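Local coordinates for protein rhophilin-2 (Homo sapiens, PDB 2VSV) that binds GTP-bound Rho and may limit stress fibre formation in a Rho pathway, the part in this structure being its PDZ domain, at residues 69-74 against 85-90. Residues are numbered along the deposited sequence; the frame is centred on the assembly and turned at random. Where two conformers were deposited one is given.
Sequences VSIQLV and MKLLKS
Ile-71 pushes its CD1 methyl into the angle between two successive leucines of helix 81-89, and the contact is built largely around that one atom. With CG1 anti to the carbonyl carbon (chi1 -65°) and CD1 nearly anti to CA (chi2 166°), the longer branch projects from the end of strand 67-71 to the helix, where CD1 lies 3.9 Å from CB of Leu-87, the two side chains crossing at a slant. The same methyl sits 4.0 Å from CD2 of Leu-88, whose side chain runs roughly perpendicular to that of Ile-71. Leu-88 does not set off straight at the strand, but its branched end comes nearer; it also touches Ile-96 of strand 96-101. A second, more exposed touch lies beside the first: Val-74 and Leu-87 meet tip to tip, CG1 to CD1 at 4.0 Å.

A type II' turn from Ile-71 to Val-74 brings the two strand residues to the same helix. Its backbone bonds run both ways, Ile-71 N to Val-74 O at 3.0 Å and Val-74 N to Ile-71 O at 2.8 Å, so the hairpin presents the pair side by side. On the helical side, the hydroxyl of Ser-90 donates to Leu-87 O (2.6 Å).

The example illustrates how a PDZ domain packs helix 81-89, which probably flanks the peptide groove with strand 38-41 as in relatives, against the hairpin joining strands 67-71 and 74-75. Phe-91 flanks Ile-71 and Leu-79 touches Leu-87. Between the segments the contact rests on apolar packing, buried at Ile-71 and Leu-88, more open at Val-74, without directional bonds.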
ATOM      1  N   VAL B  69       2.635   1.732  14.047  1.00  5.87           N
ATOM      2  CA  VAL B  69       4.010   2.018  14.497  1.00  8.37           C
ATOM      3  C   VAL B  69       4.043   2.457  15.954  1.00  4.96           C
ATOM      4  O   VAL B  69       5.065   2.285  16.635  1.00  7.18           O
ATOM      5  CB  VAL B  69       4.695   3.027  13.575  1.00  7.67           C
ATOM      6  CG1 VAL B  69       5.052   2.330  12.256  1.00  5.72           C
ATOM      7  CG2 VAL B  69       3.770   4.230  13.348  1.00 10.95           C
ATOM      8  N   SER B  70       2.911   2.983  16.430  1.00  4.87           N
ATOM      9  CA  SER B  70       2.744   3.355  17.839  1.00  6.09           C
ATOM     10  C   SER B  70       1.282   3.379  18.283  1.00 11.98           C
ATOM     11  O   SER B  70       0.365   3.529  17.463  1.00  7.43           O
ATOM     12  CB  SER B  70       3.429   4.698  18.119  1.00 10.50           C
ATOM     13  OG  SER B  70       2.856   5.724  17.364  1.00  7.24           O
ATOM     14  N   ILE B  71       1.096   3.143  19.586  1.00  8.93           N
ATOM     15  CA  ILE B  71      -0.184   3.270  20.275  1.00  5.13           C
ATOM     16  C   ILE B  71       0.081   4.249  21.401  1.00  8.23           C
ATOM     17  O   ILE B  71       0.930   4.004  22.257  1.00  6.65           O
ATOM     18  CB  ILE B  71      -0.691   1.866  20.801  1.00  5.72           C
ATOM     19  CG1 ILE B  71      -0.994   0.927  19.622  1.00  6.80           C
ATOM     20  CG2 ILE B  71      -1.953   2.030  21.698  1.00  2.66           C
ATOM     21  CD1 ILE B  71      -1.152  -0.525  20.043  1.00  2.00           C
ATOM     22  N   GLN B  72      -0.564   5.407  21.349  1.00  6.11           N
ATOM     23  CA  GLN B  72      -0.138   6.539  22.166  1.00 11.15           C
ATOM     24  C   GLN B  72       1.394   6.670  22.095  1.00 10.12           C
ATOM     25  O   GLN B  72       1.929   6.750  21.008  1.00  9.59           O
ATOM     26  CB  GLN B  72      -0.642   6.419  23.598  1.00  8.35           C
ATOM     27  CG  GLN B  72      -2.196   6.444  23.750  1.00  6.65           C
ATOM     28  CD  GLN B  72      -2.674   6.307  25.195  1.00 12.88           C
ATOM     29  OE1 GLN B  72      -1.872   6.044  26.108  1.00  7.90           O
ATOM     30  NE2 GLN B  72      -3.994   6.500  25.412  1.00  2.06           N
ATOM     31  N   LEU B  73       2.083   6.722  23.230  1.00  9.31           N
ATOM     32  CA  LEU B  73       3.514   6.918  23.202  1.00 12.23           C
ATOM     33  C   LEU B  73       4.245   5.612  23.431  1.00 14.29           C
ATOM     34  O   LEU B  73       5.417   5.652  23.771  1.00 10.61           O
ATOM     35  CB  LEU B  73       3.948   8.006  24.208  1.00 14.11           C
ATOM     36  CG  LEU B  73       3.346   9.421  24.011  1.00 15.70           C
ATOM     37  CD1 LEU B  73       3.903  10.419  25.031  1.00 16.52           C
ATOM     38  CD2 LEU B  73       3.576   9.971  22.600  1.00 20.45           C
ATOM     39  N   VAL B  74       3.566   4.475  23.203  1.00 10.15           N
ATOM     40  CA  VAL B  74       4.194   3.145  23.244  1.00 12.81           C
ATOM     41  C   VAL B  74       4.593   2.783  21.828  1.00 12.23           C
ATOM     42  O   VAL B  74       3.767   2.833  20.894  1.00  8.77           O
ATOM     43  CB  VAL B  74       3.251   2.028  23.820  1.00 13.63           C
ATOM     44  CG1 VAL B  74       3.915   0.634  23.696  1.00 13.08           C
ATOM     45  CG2 VAL B  74       2.897   2.321  25.297  1.00 13.88           C
ATOM     46  N   MET B  85      -2.052  -6.905  19.864  1.00  8.74           N
ATOM     47  CA  MET B  85      -3.400  -7.260  20.283  1.00  6.59           C
ATOM     48  C   MET B  85      -3.627  -7.000  21.777  1.00  7.94           C
ATOM     49  O   MET B  85      -4.634  -6.402  22.160  1.00  3.90           O
ATOM     50  CB  MET B  85      -3.689  -8.721  19.932  0.50  7.10           C
ATOM     51  CG  MET B  85      -5.059  -9.214  20.330  0.50 15.40           C
ATOM     52  SD  MET B  85      -5.375 -10.782  19.507  0.50 18.17           S
ATOM     53  CE  MET B  85      -5.086 -10.218  17.827  0.50 13.19           C
ATOM     54  N   LYS B  86      -2.687  -7.417  22.626  1.00  6.05           N
ATOM     55  CA  LYS B  86      -2.856  -7.205  24.061  1.00  4.57           C
ATOM     56  C   LYS B  86      -2.885  -5.740  24.439  1.00  4.76           C
ATOM     57  O   LYS B  86      -3.732  -5.320  25.229  1.00 11.03           O
ATOM     58  CB  LYS B  86      -1.771  -7.925  24.846  1.00  2.09           C
ATOM     59  CG  LYS B  86      -1.960  -9.388  24.893  1.00 12.23           C
ATOM     60  CD  LYS B  86      -0.713 -10.055  25.405  1.00  9.18           C
ATOM     61  CE  LYS B  86      -0.878 -11.555  25.448  1.00 24.80           C
ATOM     62  NZ  LYS B  86       0.198 -12.156  26.247  1.00 24.84           N
ATOM     63  N   LEU B  87      -2.016  -4.938  23.839  1.00  6.22           N
ATOM     64  CA  LEU B  87      -2.119  -3.485  23.988  1.00  8.18           C
ATOM     65  C   LEU B  87      -3.480  -2.903  23.596  1.00  4.86           C
ATOM     66  O   LEU B  87      -4.067  -2.120  24.351  1.00  4.68           O
ATOM     67  CB  LEU B  87      -1.031  -2.768  23.187  1.00  6.63           C
ATOM     68  CG  LEU B  87       0.325  -2.803  23.887  1.00 19.07           C
ATOM     69  CD1 LEU B  87       1.430  -2.339  22.914  1.00 12.85           C
ATOM     70  CD2 LEU B  87       0.283  -1.955  25.206  1.00 16.54           C
ATOM     71  N   LEU B  88      -3.984  -3.229  22.410  1.00  5.02           N
ATOM     72  CA  LEU B  88      -5.278  -2.682  22.025  1.00  7.45           C
ATOM     73  C   LEU B  88      -6.388  -3.206  22.919  1.00  7.49           C
ATOM     74  O   LEU B  88      -7.328  -2.470  23.215  1.00  8.28           O
ATOM     75  CB  LEU B  88      -5.619  -2.971  20.549  1.00  8.39           C
ATOM     76  CG  LEU B  88      -4.634  -2.386  19.562  1.00 12.05           C
ATOM     77  CD1 LEU B  88      -4.528  -3.307  18.265  1.00  5.51           C
ATOM     78  CD2 LEU B  88      -5.043  -0.923  19.323  1.00  3.97           C
ATOM     79  N   LYS B  89      -6.309  -4.479  23.348  1.00  6.37           N
ATOM     80  CA  LYS B  89      -7.386  -5.001  24.163  1.00  9.47           C
ATOM     81  C   LYS B  89      -7.493  -4.187  25.483  1.00 10.74           C
ATOM     82  O   LYS B  89      -8.586  -3.901  25.965  1.00 10.52           O
ATOM     83  CB  LYS B  89      -7.236  -6.490  24.436  1.00  8.47           C
ATOM     84  CG  LYS B  89      -8.510  -7.056  25.085  1.00 19.48           C
ATOM     85  CD  LYS B  89      -8.720  -8.544  24.846  1.00 27.70           C
ATOM     86  CE  LYS B  89      -9.858  -9.080  25.715  1.00 40.46           C
ATOM     87  NZ  LYS B  89     -11.152  -8.335  25.527  1.00 36.37           N
ATOM     88  N   SER B  90      -6.340  -3.761  25.981  1.00  9.90           N
ATOM     89  CA  SER B  90      -6.219  -3.026  27.236  1.00 13.03           C
ATOM     90  C   SER B  90      -7.040  -1.733  27.300  1.00 11.86           C
ATOM     91  O   SER B  90      -7.320  -1.235  28.399  1.00 13.25           O
ATOM     92  CB  SER B  90      -4.738  -2.709  27.512  1.00 11.73           C
ATOM     93  OG  SER B  90      -4.377  -1.485  26.857  1.00 11.54           O
TER